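Local atomic coordinates of HD domain protein (Enterococcus faecalis, PDB entry 4LRL), a protein that probably hydrolyses deoxynucleoside triphosphates such as dGTP to the deoxynucleoside and triphosphate, as an allosterically regulated, metal-dependent HD-domain enzyme. Residues C[35-40]-C[49-54]; C[244-249]-C[410-415]; C[388-393]-C[438-443]. One frame throughout, in Å; residues are numbered along the deposited sequence.

Interaction 1: residues C[35-40]-C[49-54]. With DGT (2'-deoxyguanosine-5'-triphosphate), chain O.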
loop_
_atom_site.group_PDB
_atom_site.type_symbol
_atom_site.label_atom_id
_atom_site.label_comp_id
_atom_site.label_asym_id
_atom_site.label_seq_id
_atom_site.Cartn_x
_atom_site.Cartn_y
_atom_site.Cartn_z
ATOM N N PRO C 35 -21.796 -25.131 11.252
ATOM C CA PRO C 35 -22.310 -25.583 9.947
ATOM C C PRO C 35 -21.512 -24.948 8.806
ATOM O O PRO C 35 -20.929 -25.665 7.982
ATOM C CB PRO C 35 -23.762 -25.082 9.944
ATOM C CG PRO C 35 -24.150 -25.051 11.384
ATOM C CD PRO C 35 -22.887 -24.719 12.162
ATOM N N ILE C 36 -21.463 -23.616 8.788
ATOM C CA ILE C 36 -20.625 -22.886 7.841
ATOM C C ILE C 36 -19.611 -22.008 8.566
ATOM O O ILE C 36 -19.937 -21.347 9.568
ATOM C CB ILE C 36 -21.456 -22.055 6.819
ATOM C CG1 ILE C 36 -22.448 -21.109 7.519
ATOM C CG2 ILE C 36 -22.200 -22.983 5.858
ATOM C CD1 ILE C 36 -22.009 -19.652 7.571
ATOM N N GLU C 37 -18.379 -22.029 8.061
ATOM C CA GLU C 37 -17.319 -21.142 8.520
ATOM C C GLU C 37 -17.824 -19.704 8.667
ATOM O O GLU C 37 -18.460 -19.166 7.755
ATOM C CB GLU C 37 -16.163 -21.190 7.530
ATOM C CG GLU C 37 -15.050 -20.211 7.814
ATOM C CD GLU C 37 -13.891 -20.378 6.860
ATOM O OE1 GLU C 37 -12.811 -20.796 7.325
ATOM O OE2 GLU C 37 -14.065 -20.116 5.649
ATOM N N LYS C 38 -17.552 -19.099 9.820
ATOM C CA LYS C 38 -17.948 -17.716 10.075
ATOM C C LYS C 38 -16.770 -16.764 9.917
ATOM O O LYS C 38 -15.797 -16.827 10.669
ATOM C CB LYS C 38 -18.558 -17.569 11.468
ATOM C CG LYS C 38 -19.350 -16.289 11.660
ATOM C CD LYS C 38 -19.955 -16.255 13.037
ATOM C CE LYS C 38 -21.238 -15.472 13.050
ATOM N NZ LYS C 38 -22.314 -16.156 12.264
ATOM N N VAL C 39 -16.872 -15.882 8.931
ATOM C CA VAL C 39 -15.800 -14.940 8.635
ATOM C C VAL C 39 -16.102 -13.544 9.180
ATOM O O VAL C 39 -17.228 -13.033 9.066
ATOM C CB VAL C 39 -15.430 -14.881 7.111
ATOM C CG1 VAL C 39 -14.857 -16.215 6.637
ATOM C CG2 VAL C 39 -16.626 -14.455 6.247
ATOM N N PHE C 40 -15.076 -12.950 9.779
ATOM C CA PHE C 40 -15.161 -11.613 10.325
ATOM C C PHE C 40 -14.239 -10.718 9.506
ATOM O O PHE C 40 -13.040 -10.972 9.402
ATOM C CB PHE C 40 -14.710 -11.597 11.788
ATOM C CG PHE C 40 -15.571 -12.414 12.722
ATOM C CD1 PHE C 40 -15.795 -13.773 12.498
ATOM C CD2 PHE C 40 -16.119 -11.834 13.859
ATOM C CE1 PHE C 40 -16.572 -14.525 13.370
ATOM C CE2 PHE C 40 -16.889 -12.583 14.740
ATOM C CZ PHE C 40 -17.120 -13.927 14.495
ATOM N N HIS C 49 -11.276 -16.185 10.603
ATOM C CA HIS C 49 -12.026 -17.405 10.273
ATOM C C HIS C 49 -12.346 -18.216 11.522
ATOM O O HIS C 49 -11.432 -18.603 12.263
ATOM C CB HIS C 49 -11.244 -18.286 9.290
ATOM C CG HIS C 49 -10.919 -17.615 7.989
ATOM N ND1 HIS C 49 -9.887 -16.713 7.854
ATOM C CD2 HIS C 49 -11.479 -17.730 6.763
ATOM C CE1 HIS C 49 -9.828 -16.296 6.602
ATOM N NE2 HIS C 49 -10.788 -16.893 5.922
ATOM N N VAL C 50 -13.633 -18.487 11.738
ATOM C CA VAL C 50 -14.091 -19.246 12.903
ATOM C C VAL C 50 -14.864 -20.498 12.479
ATOM O O VAL C 50 -15.893 -20.393 11.794
ATOM C CB VAL C 50 -14.962 -18.370 13.838
ATOM C CG1 VAL C 50 -15.539 -19.196 15.003
ATOM C CG2 VAL C 50 -14.162 -17.178 14.360
ATOM N N GLN C 51 -14.352 -21.670 12.883
ATOM C CA GLN C 51 -14.980 -22.978 12.608
ATOM C C GLN C 51 -15.531 -23.675 13.848
ATOM O O GLN C 51 -16.456 -24.473 13.741
ATOM C CB GLN C 51 -14.001 -23.952 11.946
ATOM C CG GLN C 51 -13.622 -23.627 10.522
ATOM C CD GLN C 51 -12.266 -22.970 10.446
ATOM O OE1 GLN C 51 -11.237 -23.647 10.376
ATOM N NE2 GLN C 51 -12.252 -21.644 10.470
ATOM N N HIS C 52 -14.940 -23.411 15.011
ATOM C CA HIS C 52 -15.335 -24.093 16.243
ATOM C C HIS C 52 -16.441 -23.344 16.973
ATOM O O HIS C 52 -16.381 -22.121 17.118
ATOM C CB HIS C 52 -14.137 -24.253 17.183
ATOM C CG HIS C 52 -13.036 -25.099 16.627
ATOM N ND1 HIS C 52 -12.021 -24.586 15.842
ATOM C CD2 HIS C 52 -12.786 -26.426 16.748
ATOM C CE1 HIS C 52 -11.195 -25.561 15.504
ATOM N NE2 HIS C 52 -11.638 -26.688 16.038
ATOM N N GLN C 53 -17.438 -24.092 17.441
ATOM C CA GLN C 53 -18.496 -23.559 18.297
ATOM C C GLN C 53 -17.925 -22.929 19.576
ATOM O O GLN C 53 -18.403 -21.894 20.031
ATOM C CB GLN C 53 -19.500 -24.670 18.644
ATOM C CG GLN C 53 -20.771 -24.199 19.339
ATOM C CD GLN C 53 -21.621 -23.282 18.461
ATOM O OE1 GLN C 53 -22.200 -23.716 17.464
ATOM N NE2 GLN C 53 -21.707 -22.011 18.842
ATOM N N VAL C 54 -16.899 -23.552 20.146
ATOM C CA VAL C 54 -16.258 -23.046 21.355
ATOM C C VAL C 54 -15.701 -21.630 21.134
ATOM O O VAL C 54 -15.877 -20.749 21.981
ATOM C CB VAL C 54 -15.135 -24.000 21.839
ATOM C CG1 VAL C 54 -14.297 -23.362 22.941
ATOM C CG2 VAL C 54 -15.727 -25.314 22.319
HETATM P PG DGT O . -25.936 -16.177 13.110
HETATM O O1G DGT O . -27.033 -16.657 14.039
HETATM O O2G DGT O . -24.537 -16.290 13.671
HETATM O O3G DGT O . -26.095 -16.692 11.692
HETATM O O3B DGT O . -26.185 -14.584 13.035
HETATM P PB DGT O . -25.647 -13.704 11.796
HETATM O O1B DGT O . -24.519 -14.435 11.116
HETATM O O2B DGT O . -26.844 -13.261 10.984
HETATM O O3A DGT O . -25.092 -12.380 12.544
HETATM P PA DGT O . -23.893 -12.369 13.619
HETATM O O1A DGT O . -23.272 -13.722 13.771
HETATM O O2A DGT O . -24.374 -11.654 14.856
HETATM O "O5'" DGT O . -22.825 -11.418 12.881
HETATM C "C5'" DGT O . -22.567 -11.558 11.482
HETATM C "C4'" DGT O . -21.434 -10.634 11.052
HETATM O "O4'" DGT O . -20.957 -9.877 12.164
HETATM C "C3'" DGT O . -20.251 -11.433 10.527
HETATM O "O3'" DGT O . -19.843 -10.891 9.259
HETATM C "C2'" DGT O . -19.148 -11.268 11.560
HETATM C "C1'" DGT O . -19.531 -9.953 12.221
HETATM N N9 DGT O . -19.072 -9.794 13.625
HETATM C C8 DGT O . -18.221 -8.845 14.047
HETATM N N7 DGT O . -17.999 -8.928 15.380
HETATM C C5 DGT O . -18.728 -9.956 15.830
HETATM C C6 DGT O . -18.950 -10.589 17.143
HETATM O O6 DGT O . -18.377 -10.139 18.158
HETATM N N1 DGT O . -19.781 -11.641 17.195
HETATM C C2 DGT O . -20.411 -12.130 16.103
HETATM N N2 DGT O . -21.233 -13.194 16.237
HETATM N N3 DGT O . -20.252 -11.592 14.863
HETATM C C4 DGT O . -19.434 -10.525 14.673
#
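K38 and V50 pair across an antiparallel beta hairpin, strand 33-42 against strand 46-52, near the N-terminal end of the chain. Two backbone bonds close this pair: K38 N to V50 O (2.9 Å) and V50 N to K38 O (2.9 Å). V39 and H49 form the next, non-hydrogen-bonded pair, and V39 CG1 packs on H49 CD2 (3.7 Å). On this same face the extended E37 chain brings OE1 to the edge of the H49 ring, 3.4 Å from CD2, with carboxylate and ring planes 56° apart; its OE2 makes a salt bridge to R233 of a second subunit. K38 and F40, on the side of V50, meet the nucleotide beside strand 33-42. F40 CE1 touches V50 CG2 (3.7 Å), while CE2 of the same ring lies 3.3 Å from C4 of the dGTP base. K38, bent only at its last torsion (chi4 67°), turns NZ onto the triphosphate, bonding O2G at 2.6 Å and O1B at 3.0 Å. R350 and K354 of a third subunit grip the same nucleotide, so the hairpin forms one wall of a dGTP pocket built between subunits, consistent with an allosteric site of a dNTPase.

Interaction 2: residues C[244-249]-C[410-415]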
loop_
_atom_site.group_PDB
_atom_site.type_symbol
_atom_site.label_atom_id
_atom_site.label_comp_id
_atom_site.label_asym_id
_atom_site.label_seq_id
_atom_site.Cartn_x
_atom_site.Cartn_y
_atom_site.Cartn_z
ATOM N N PHE C 244 12.309 -21.175 13.075
ATOM C CA PHE C 244 12.118 -20.641 11.734
ATOM C C PHE C 244 13.220 -21.120 10.833
ATOM O O PHE C 244 14.404 -20.988 11.157
ATOM C CB PHE C 244 12.053 -19.102 11.761
ATOM C CG PHE C 244 11.038 -18.576 12.728
ATOM C CD1 PHE C 244 11.331 -18.501 14.095
ATOM C CD2 PHE C 244 9.778 -18.197 12.290
ATOM C CE1 PHE C 244 10.386 -18.058 14.997
ATOM C CE2 PHE C 244 8.829 -17.739 13.193
ATOM C CZ PHE C 244 9.134 -17.666 14.543
ATOM N N ALA C 245 12.818 -21.682 9.699
ATOM C CA ALA C 245 13.766 -22.196 8.719
ATOM C C ALA C 245 14.805 -21.124 8.409
ATOM O O ALA C 245 14.459 -19.943 8.239
ATOM C CB ALA C 245 13.039 -22.635 7.452
ATOM N N MET C 246 16.071 -21.538 8.358
ATOM C CA MET C 246 17.192 -20.625 8.087
ATOM C C MET C 246 17.025 -19.843 6.779
ATOM O O MET C 246 17.515 -18.720 6.662
ATOM C CB MET C 246 18.533 -21.382 8.105
ATOM C CG MET C 246 19.780 -20.497 8.070
ATOM S SD MET C 246 19.937 -19.346 9.466
ATOM C CE MET C 246 21.119 -18.201 8.770
ATOM N N ASN C 247 16.324 -20.419 5.805
ATOM C CA ASN C 247 16.116 -19.723 4.529
ATOM C C ASN C 247 15.159 -18.522 4.628
ATOM O O ASN C 247 15.010 -17.766 3.682
ATOM C CB ASN C 247 15.694 -20.688 3.410
ATOM C CG ASN C 247 14.332 -21.309 3.654
ATOM O OD1 ASN C 247 13.318 -20.806 3.184
ATOM N ND2 ASN C 247 14.304 -22.399 4.402
ATOM N N GLY C 248 14.532 -18.351 5.788
ATOM C CA GLY C 248 13.654 -17.214 6.032
ATOM C C GLY C 248 14.194 -16.191 7.015
ATOM O O GLY C 248 13.433 -15.375 7.535
ATOM N N MET C 249 15.505 -16.219 7.258
ATOM C CA MET C 249 16.139 -15.312 8.223
ATOM C C MET C 249 15.826 -13.820 7.975
ATOM O O MET C 249 15.536 -13.080 8.913
ATOM C CB MET C 249 17.662 -15.520 8.249
ATOM C CG MET C 249 18.370 -14.444 9.079
ATOM S SD MET C 249 20.133 -14.219 8.811
ATOM C CE MET C 249 20.283 -14.025 7.030
ATOM N N ILE C 410 15.113 -16.189 19.591
ATOM C CA ILE C 410 14.450 -16.545 18.348
ATOM C C ILE C 410 15.340 -17.584 17.672
ATOM O O ILE C 410 16.494 -17.304 17.356
ATOM C CB ILE C 410 14.224 -15.304 17.466
ATOM C CG1 ILE C 410 13.297 -14.321 18.185
ATOM C CG2 ILE C 410 13.654 -15.695 16.106
ATOM C CD1 ILE C 410 13.283 -12.947 17.592
ATOM N N GLU C 411 14.815 -18.793 17.488
ATOM C CA GLU C 411 15.627 -19.907 16.999
ATOM C C GLU C 411 15.461 -20.126 15.500
ATOM O O GLU C 411 14.340 -20.231 14.993
ATOM C CB GLU C 411 15.314 -21.200 17.754
ATOM C CG GLU C 411 15.376 -21.083 19.275
ATOM C CD GLU C 411 16.781 -21.224 19.852
ATOM O OE1 GLU C 411 17.780 -20.933 19.160
ATOM O OE2 GLU C 411 16.882 -21.620 21.023
ATOM N N LEU C 412 16.589 -20.180 14.799
ATOM C CA LEU C 412 16.604 -20.470 13.368
ATOM C C LEU C 412 17.066 -21.900 13.183
ATOM O O LEU C 412 18.053 -22.324 13.802
ATOM C CB LEU C 412 17.532 -19.511 12.627
ATOM C CG LEU C 412 17.152 -18.026 12.639
ATOM C CD1 LEU C 412 18.390 -17.158 12.578
ATOM C CD2 LEU C 412 16.217 -17.683 11.495
ATOM N N MET C 413 16.347 -22.650 12.356
ATOM C CA MET C 413 16.716 -24.042 12.115
ATOM C C MET C 413 17.485 -24.276 10.816
ATOM O O MET C 413 17.030 -23.921 9.725
ATOM C CB MET C 413 15.511 -24.973 12.186
ATOM C CG MET C 413 15.936 -26.425 12.262
ATOM S SD MET C 413 14.571 -27.576 12.368
ATOM C CE MET C 413 14.099 -27.348 14.080
ATOM N N GLN C 414 18.657 -24.891 10.965
ATOM C CA GLN C 414 19.540 -25.182 9.847
ATOM C C GLN C 414 19.037 -26.425 9.119
ATOM O O GLN C 414 18.242 -27.190 9.661
ATOM C CB GLN C 414 20.964 -25.427 10.350
ATOM C CG GLN C 414 21.507 -24.406 11.357
ATOM C CD GLN C 414 22.381 -23.348 10.717
ATOM O OE1 GLN C 414 22.138 -22.911 9.591
ATOM N NE2 GLN C 414 23.407 -22.922 11.440
ATOM N N LYS C 415 19.512 -26.621 7.892
ATOM C CA LYS C 415 19.223 -27.830 7.116
ATOM C C LYS C 415 19.560 -29.116 7.881
ATOM O O LYS C 415 18.946 -30.156 7.649
ATOM C CB LYS C 415 19.976 -27.798 5.782
ATOM C CG LYS C 415 19.337 -28.649 4.690
ATOM C CD LYS C 415 20.351 -29.597 4.034
ATOM C CE LYS C 415 19.814 -30.213 2.742
ATOM N NZ LYS C 415 18.676 -31.150 2.964
#
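F244 and A245 run parallel to L412 and M413, and three backbone bonds join the two segments: F244 N to E411 O (2.9 Å), M413 N to F244 O (2.8 Å) and M246 N to M413 O (2.9 Å). F244 O also receives a CA-H...O contact from L412 CA. The F244 side chain runs back toward I410, where its CD1 meets CG2 at 4.2 Å, the two side chains crossing at a slant, and the ring edge faces E411 O. These are the two central strands of a four-stranded mixed sheet in the HD-associated region, with strand 235-238 beyond 241-245 and strand 419-421 beyond 411-413. The parallel pair brings together chain lengths separated by about 160 residues, many of them helical. Past A245 the first strand gives way to a short 3-10 turn, and G248 sits at the N-cap position, just before helix 249-267. That turn sets two methionines about L412. M246, with CG anti to its own N (chi1 -170°) and a bend at chi2, brings SD against L412 CB at 4.0 Å, while its CG runs alongside Q414 OE1. On the helix, M249 CB approaches the L412 methyl CD2 at 4.2 Å. L422 and V425 of helix 422-425 also pack on L412, and V425 reaches M246 as well.

Interaction 3: residues C[388-393]-C[438-443]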
loop_
_atom_site.group_PDB
_atom_site.type_symbol
_atom_site.label_atom_id
_atom_site.label_comp_id
_atom_site.label_asym_id
_atom_site.label_seq_id
_atom_site.Cartn_x
_atom_site.Cartn_y
_atom_site.Cartn_z
ATOM N N ILE C 388 8.998 12.092 36.264
ATOM C CA ILE C 388 10.159 11.466 35.687
ATOM C C ILE C 388 9.684 10.088 35.239
ATOM O O ILE C 388 9.133 9.335 36.039
ATOM C CB ILE C 388 11.287 11.312 36.748
ATOM C CG1 ILE C 388 11.867 12.677 37.120
ATOM C CG2 ILE C 388 12.399 10.361 36.254
ATOM C CD1 ILE C 388 12.706 12.661 38.378
ATOM N N ASN C 389 9.853 9.764 33.962
ATOM C CA ASN C 389 9.715 8.365 33.540
ATOM C C ASN C 389 10.626 7.980 32.393
ATOM O O ASN C 389 11.119 8.834 31.653
ATOM C CB ASN C 389 8.253 7.955 33.269
ATOM C CG ASN C 389 7.633 8.681 32.082
ATOM O OD1 ASN C 389 8.282 8.917 31.064
ATOM N ND2 ASN C 389 6.355 9.013 32.205
ATOM N N SER C 390 10.867 6.683 32.270
ATOM C CA SER C 390 11.660 6.182 31.179
ATOM C C SER C 390 10.839 5.188 30.368
ATOM O O SER C 390 9.835 4.648 30.847
ATOM C CB SER C 390 12.945 5.560 31.712
ATOM O OG SER C 390 12.838 4.162 31.851
ATOM N N SER C 391 11.259 4.964 29.132
ATOM C CA SER C 391 10.597 3.998 28.283
ATOM C C SER C 391 10.768 2.572 28.821
ATOM O O SER C 391 9.953 1.704 28.518
ATOM C CB SER C 391 11.082 4.120 26.840
ATOM O OG SER C 391 12.480 3.946 26.742
ATOM N N TYR C 392 11.806 2.353 29.636
ATOM C CA TYR C 392 12.042 1.057 30.292
ATOM C C TYR C 392 10.841 0.629 31.124
ATOM O O TYR C 392 10.598 -0.563 31.305
ATOM C CB TYR C 392 13.269 1.110 31.212
ATOM C CG TYR C 392 14.615 0.952 30.530
ATOM C CD1 TYR C 392 14.888 -0.157 29.723
ATOM C CD2 TYR C 392 15.633 1.895 30.729
ATOM C CE1 TYR C 392 16.135 -0.314 29.108
ATOM C CE2 TYR C 392 16.888 1.745 30.119
ATOM C CZ TYR C 392 17.128 0.638 29.309
ATOM O OH TYR C 392 18.357 0.477 28.700
ATOM N N ASP C 393 10.104 1.615 31.628
ATOM C CA ASP C 393 8.905 1.386 32.423
ATOM C C ASP C 393 7.704 0.903 31.598
ATOM O O ASP C 393 6.712 0.429 32.165
ATOM C CB ASP C 393 8.527 2.672 33.182
ATOM C CG ASP C 393 9.614 3.123 34.169
ATOM O OD1 ASP C 393 10.387 2.252 34.652
ATOM O OD2 ASP C 393 9.691 4.345 34.454
ATOM N N GLY C 438 16.758 2.683 26.825
ATOM C CA GLY C 438 15.537 3.384 27.218
ATOM C C GLY C 438 15.872 4.745 27.784
ATOM O O GLY C 438 16.852 4.888 28.521
ATOM N N ASP C 439 15.062 5.746 27.450
ATOM C CA ASP C 439 15.394 7.131 27.774
ATOM C C ASP C 439 15.156 7.504 29.246
ATOM O O ASP C 439 14.988 6.635 30.102
ATOM C CB ASP C 439 14.658 8.097 26.837
ATOM C CG ASP C 439 13.143 8.036 26.987
ATOM O OD1 ASP C 439 12.456 8.234 25.967
ATOM O OD2 ASP C 439 12.628 7.802 28.100
ATOM N N GLU C 440 15.186 8.801 29.524
ATOM C CA GLU C 440 14.734 9.359 30.790
ATOM C C GLU C 440 14.142 10.720 30.462
ATOM O O GLU C 440 14.806 11.561 29.850
ATOM C CB GLU C 440 15.887 9.541 31.796
ATOM C CG GLU C 440 16.587 8.274 32.286
ATOM C CD GLU C 440 15.734 7.424 33.213
ATOM O OE1 GLU C 440 14.944 7.990 34.005
ATOM O OE2 GLU C 440 15.866 6.181 33.153
ATOM N N ARG C 441 12.899 10.935 30.865
ATOM C CA ARG C 441 12.265 12.231 30.651
ATOM C C ARG C 441 11.760 12.917 31.915
ATOM O O ARG C 441 11.312 12.266 32.865
ATOM C CB ARG C 441 11.144 12.122 29.624
ATOM C CG ARG C 441 11.658 12.168 28.210
ATOM C CD ARG C 441 10.572 11.909 27.168
ATOM N NE ARG C 441 11.207 11.793 25.864
ATOM C CZ ARG C 441 11.536 12.826 25.097
ATOM N NH1 ARG C 441 11.268 14.069 25.484
ATOM N NH2 ARG C 441 12.133 12.610 23.938
ATOM N N PHE C 442 11.843 14.243 31.899
ATOM C CA PHE C 442 11.257 15.085 32.924
ATOM C C PHE C 442 10.081 15.854 32.318
ATOM O O PHE C 442 10.219 16.539 31.297
ATOM C CB PHE C 442 12.319 16.032 33.487
ATOM C CG PHE C 442 11.781 17.044 34.445
ATOM C CD1 PHE C 442 11.181 16.645 35.641
ATOM C CD2 PHE C 442 11.876 18.401 34.158
ATOM C CE1 PHE C 442 10.675 17.584 36.541
ATOM C CE2 PHE C 442 11.385 19.362 35.057
ATOM C CZ PHE C 442 10.781 18.953 36.253
ATOM N N TYR C 443 8.916 15.727 32.938
ATOM C CA TYR C 443 7.706 16.272 32.364
ATOM C C TYR C 443 7.304 17.516 33.121
ATOM O O TYR C 443 7.456 17.577 34.330
ATOM C CB TYR C 443 6.586 15.223 32.375
ATOM C CG TYR C 443 6.680 14.242 31.231
ATOM C CD1 TYR C 443 7.400 13.050 31.354
ATOM C CD2 TYR C 443 6.060 14.515 30.018
ATOM C CE1 TYR C 443 7.487 12.141 30.274
ATOM C CE2 TYR C 443 6.148 13.631 28.943
ATOM C CZ TYR C 443 6.862 12.450 29.076
ATOM O OH TYR C 443 6.927 11.598 27.994
#
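N389 and R441 hold each other by two backbone bonds, R441 N to N389 O (2.9 Å) and N389 N to R441 O (3.1 Å). The neighbouring pair, I388 and F442, is non-hydrogen-bonded: I388 CG1 comes to the edge of the F442 ring, and I388 CA makes a CA-H...O contact with R441 O. N389 CG sits between its own N and carbonyl carbon (chi1 66°), which carries OD1 to the edge of the Y443 ring, 3.4 Å from CE1, with amide and ring planes 59° apart. Beyond the strands, side chains replace backbone pairing. D439 N donates to S391 OG at 3.2 Å, and D439 OD2 takes a weak bond from S391 N at 3.3 Å, so the two residues grip each other reciprocally. G438 CA lies over one face of the Y392 ring, 3.8 Å from its centroid and 18° off the normal, a CH-pi contact. In the second shell, R273 of helix 270-291 makes a salt bridge with D439 OD1 and a weak bond to N389 OD1. S355 binds R441 NH1, and P270 O accepts from Y443 OH. Within this chain, strand 387-389 is an outer strand of a three-stranded antiparallel sheet centred on 441-444; the turn after it carries Y392, which binds dATP in another structure of this protein, though none is bound to this chain here.

How the interactions relate
None of the three contacts touches another. The centre of interaction 1 is about 33 Å from that of interaction 2 and 44 Å from that of interaction 3, which lies across the chain's centre from it; the centres of interactions 2 and 3 are about 36 Å apart. Interactions 2 and 3 both belong to the HD-associated region and interleave along the chain, with strand 387-389 followed by strand 411-413; yet their nearest atoms are about 17 Å apart. Interactions 1 and 3 have nucleotide links: the hairpin holds a dGTP directly, whereas the R441 side chain comes within about 9 Å of a different bound dGTP and a dTTP. Interaction 2 lies away from the nucleotide and metal sites. The nickel ion is bound by H90, H134, D135 and D207, outside all three.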